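Local coordinates for insecticidal crystal protein Cry7Cal (Bacillus thuringiensis, PDB 5ZI1) that kills locusts as an insecticidal toxin, probably by binding receptors on gut cells and forming pores, the chain here being its three-domain core, at residues 259-264 against 269-274. Sequence-based numbering, arbitrary orientation.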
ATOM      1  N   GLY A 259       5.652  17.238  15.593  1.00 47.49           N
ATOM      2  CA  GLY A 259       5.367  18.444  16.336  1.00 41.47           C
ATOM      3  C   GLY A 259       5.258  18.105  17.809  1.00 46.42           C
ATOM      4  O   GLY A 259       5.138  16.939  18.191  1.00 46.18           O
ATOM      5  N   LEU A 260       5.314  19.145  18.640  1.00 48.24           N
ATOM      6  CA  LEU A 260       5.276  18.929  20.080  1.00 44.98           C
ATOM      7  C   LEU A 260       3.870  18.543  20.529  1.00 46.83           C
ATOM      8  O   LEU A 260       2.896  19.224  20.208  1.00 43.75           O
ATOM      9  CB  LEU A 260       5.736  20.181  20.810  1.00 43.10           C
ATOM     10  CG  LEU A 260       5.752  20.082  22.334  1.00 48.82           C
ATOM     11  CD1 LEU A 260       6.846  19.121  22.799  1.00 51.56           C
ATOM     12  CD2 LEU A 260       5.971  21.469  22.918  1.00 49.45           C
ATOM     13  N   THR A 261       3.767  17.433  21.253  1.00 48.07           N
ATOM     14  CA  THR A 261       2.555  17.052  21.960  1.00 50.53           C
ATOM     15  C   THR A 261       2.940  16.466  23.312  1.00 54.09           C
ATOM     16  O   THR A 261       4.094  16.085  23.545  1.00 55.37           O
ATOM     17  CB  THR A 261       1.702  16.003  21.204  1.00 52.43           C
ATOM     18  OG1 THR A 261       2.431  14.769  21.121  1.00 51.45           O
ATOM     19  CG2 THR A 261       1.325  16.481  19.822  1.00 46.80           C
ATOM     20  N   GLY A 262       1.949  16.383  24.201  1.00 48.54           N
ATOM     21  CA  GLY A 262       2.094  15.647  25.436  1.00 54.89           C
ATOM     22  C   GLY A 262       2.642  16.418  26.627  1.00 55.91           C
ATOM     23  O   GLY A 262       2.639  15.875  27.736  1.00 57.30           O
ATOM     24  N   ILE A 263       3.121  17.648  26.445  1.00 53.71           N
ATOM     25  CA  ILE A 263       3.659  18.418  27.572  1.00 58.43           C
ATOM     26  C   ILE A 263       2.548  19.169  28.303  1.00 64.05           C
ATOM     27  O   ILE A 263       2.462  19.132  29.533  1.00 64.19           O
ATOM     28  CB  ILE A 263       4.766  19.384  27.087  1.00 58.29           C
ATOM     29  CG1 ILE A 263       5.791  18.665  26.207  1.00 50.20           C
ATOM     30  CG2 ILE A 263       5.478  20.016  28.269  1.00 57.58           C
ATOM     31  CD1 ILE A 263       6.424  17.477  26.864  1.00 55.90           C
ATOM     32  N   ASN A 264       1.687  19.842  27.535  1.00 64.07           N
ATOM     33  CA  ASN A 264       0.489  20.536  28.010  1.00 60.93           C
ATOM     34  C   ASN A 264       0.814  21.463  29.188  1.00 66.31           C
ATOM     35  O   ASN A 264       0.408  21.268  30.335  1.00 65.98           O
ATOM     36  CB  ASN A 264      -0.614  19.520  28.324  1.00 63.91           C
ATOM     37  CG  ASN A 264      -0.913  18.614  27.121  1.00 65.41           C
ATOM     38  OD1 ASN A 264      -0.479  17.460  27.080  1.00 65.09           O
ATOM     39  ND2 ASN A 264      -1.615  19.157  26.114  1.00 59.99           N
ATOM     40  N   PRO A 269       2.706  24.203  24.401  1.00 42.12           N
ATOM     41  CA  PRO A 269       1.427  23.576  24.031  1.00 53.74           C
ATOM     42  C   PRO A 269       1.614  22.529  22.941  1.00 49.17           C
ATOM     43  O   PRO A 269       2.659  22.445  22.285  1.00 46.26           O
ATOM     44  CB  PRO A 269       0.572  24.752  23.535  1.00 44.81           C
ATOM     45  CG  PRO A 269       1.581  25.717  22.979  1.00 50.77           C
ATOM     46  CD  PRO A 269       2.870  25.527  23.777  1.00 45.34           C
ATOM     47  N   ASP A 270       0.589  21.688  22.791  1.00 50.86           N
ATOM     48  CA  ASP A 270       0.483  20.841  21.606  1.00 47.67           C
ATOM     49  C   ASP A 270       0.451  21.696  20.344  1.00 47.23           C
ATOM     50  O   ASP A 270      -0.127  22.785  20.313  1.00 50.13           O
ATOM     51  CB  ASP A 270      -0.771  19.979  21.663  1.00 49.29           C
ATOM     52  CG  ASP A 270      -0.703  18.908  22.734  1.00 53.41           C
ATOM     53  OD1 ASP A 270       0.374  18.721  23.326  1.00 52.23           O
ATOM     54  OD2 ASP A 270      -1.736  18.241  22.976  1.00 53.42           O
ATOM     55  N   TRP A 271       1.061  21.180  19.281  1.00 49.10           N
ATOM     56  CA  TRP A 271       1.113  21.943  18.041  1.00 50.27           C
ATOM     57  C   TRP A 271      -0.267  22.122  17.392  1.00 47.15           C
ATOM     58  O   TRP A 271      -0.422  23.049  16.588  1.00 45.42           O
ATOM     59  CB  TRP A 271       2.090  21.280  17.053  1.00 46.02           C
ATOM     60  CG  TRP A 271       1.633  19.924  16.539  1.00 48.53           C
ATOM     61  CD1 TRP A 271       2.003  18.697  17.017  1.00 47.53           C
ATOM     62  CD2 TRP A 271       0.711  19.670  15.465  1.00 45.82           C
ATOM     63  NE1 TRP A 271       1.376  17.701  16.311  1.00 45.56           N
ATOM     64  CE2 TRP A 271       0.579  18.269  15.350  1.00 49.78           C
ATOM     65  CE3 TRP A 271      -0.003  20.488  14.583  1.00 45.68           C
ATOM     66  CZ2 TRP A 271      -0.239  17.668  14.382  1.00 43.32           C
ATOM     67  CZ3 TRP A 271      -0.816  19.886  13.616  1.00 43.19           C
ATOM     68  CH2 TRP A 271      -0.926  18.496  13.532  1.00 40.86           C
ATOM     69  N   TYR A 272      -1.267  21.298  17.743  1.00 43.03           N
ATOM     70  CA  TYR A 272      -2.527  21.274  16.979  1.00 47.56           C
ATOM     71  C   TYR A 272      -3.141  22.664  16.820  1.00 49.48           C
ATOM     72  O   TYR A 272      -3.513  23.064  15.707  1.00 49.25           O
ATOM     73  CB  TYR A 272      -3.552  20.338  17.624  1.00 45.11           C
ATOM     74  CG  TYR A 272      -3.057  18.948  17.924  1.00 48.52           C
ATOM     75  CD1 TYR A 272      -2.545  18.139  16.921  1.00 46.04           C
ATOM     76  CD2 TYR A 272      -3.120  18.436  19.220  1.00 50.21           C
ATOM     77  CE1 TYR A 272      -2.099  16.857  17.205  1.00 47.91           C
ATOM     78  CE2 TYR A 272      -2.673  17.159  19.514  1.00 49.17           C
ATOM     79  CZ  TYR A 272      -2.167  16.377  18.499  1.00 49.87           C
ATOM     80  OH  TYR A 272      -1.719  15.112  18.786  1.00 54.48           O
ATOM     81  N   GLY A 273      -3.242  23.425  17.920  1.00 50.23           N
ATOM     82  CA  GLY A 273      -3.824  24.756  17.858  1.00 40.52           C
ATOM     83  C   GLY A 273      -3.144  25.692  16.880  1.00 49.59           C
ATOM     84  O   GLY A 273      -3.761  26.662  16.435  1.00 53.38           O
ATOM     85  N   ALA A 274      -1.886  25.414  16.517  1.00 50.84           N
ATOM     86  CA  ALA A 274      -1.165  26.250  15.561  1.00 48.17           C
ATOM     87  C   ALA A 274      -1.448  25.896  14.105  1.00 48.70           C
ATOM     88  O   ALA A 274      -1.184  26.724  13.222  1.00 51.31           O
ATOM     89  CB  ALA A 274       0.342  26.163  15.821  1.00 53.65           C
TER
HETATM   90  O   HOH W   1      -1.897  21.688  24.853  1.00 44.74           O
HETATM   91  O   HOH W   2       2.606  20.040  24.485  1.00 51.29           O
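D270 OD1 is gripped twice: the backbone N of G262 donates to it over 3.0 Å, reaching its syn side from 28° out of the carboxylate plane, and a water donates a hydrogen bond to it at 2.8 Å. That same water accepts the backbone N-H of N264. The other oxygen, OD2, accepts a weak bond from N264 ND2 at 3.3 Å, with the amide turned 72° against the carboxylate; a second water links ND2 to the backbone N of D270. One acid thus holds the turn at G262–N264 through both oxygens. With CG anti to the carbonyl carbon and beside its own backbone N (chi1 -69°), D270 brings its carboxylate to the G262 N-H. The G262 backbone takes a shape that would jam a CB against the preceding carbonyl O.

Both segments belong to the long loop between strand 252-254 and helix 279-286, in the middle domain of the three-domain Cry toxin, and the loop folds back on itself here. W271 N donates a backbone hydrogen bond to L260 O at 2.8 Å, almost in line with the carbonyl.

Beside that bond the indole edge lies near L260 O, and W271 CD1 comes within 3.4 Å of G259 C. T261 CG2 bridges the aromatics, 3.6 Å from W271 CD1 and 3.5 Å from Y272 OH. That hydroxyl is hydrogen-bonded to E213 of helix 208-227, so Y272 ties the loop to the N-terminal helical domain.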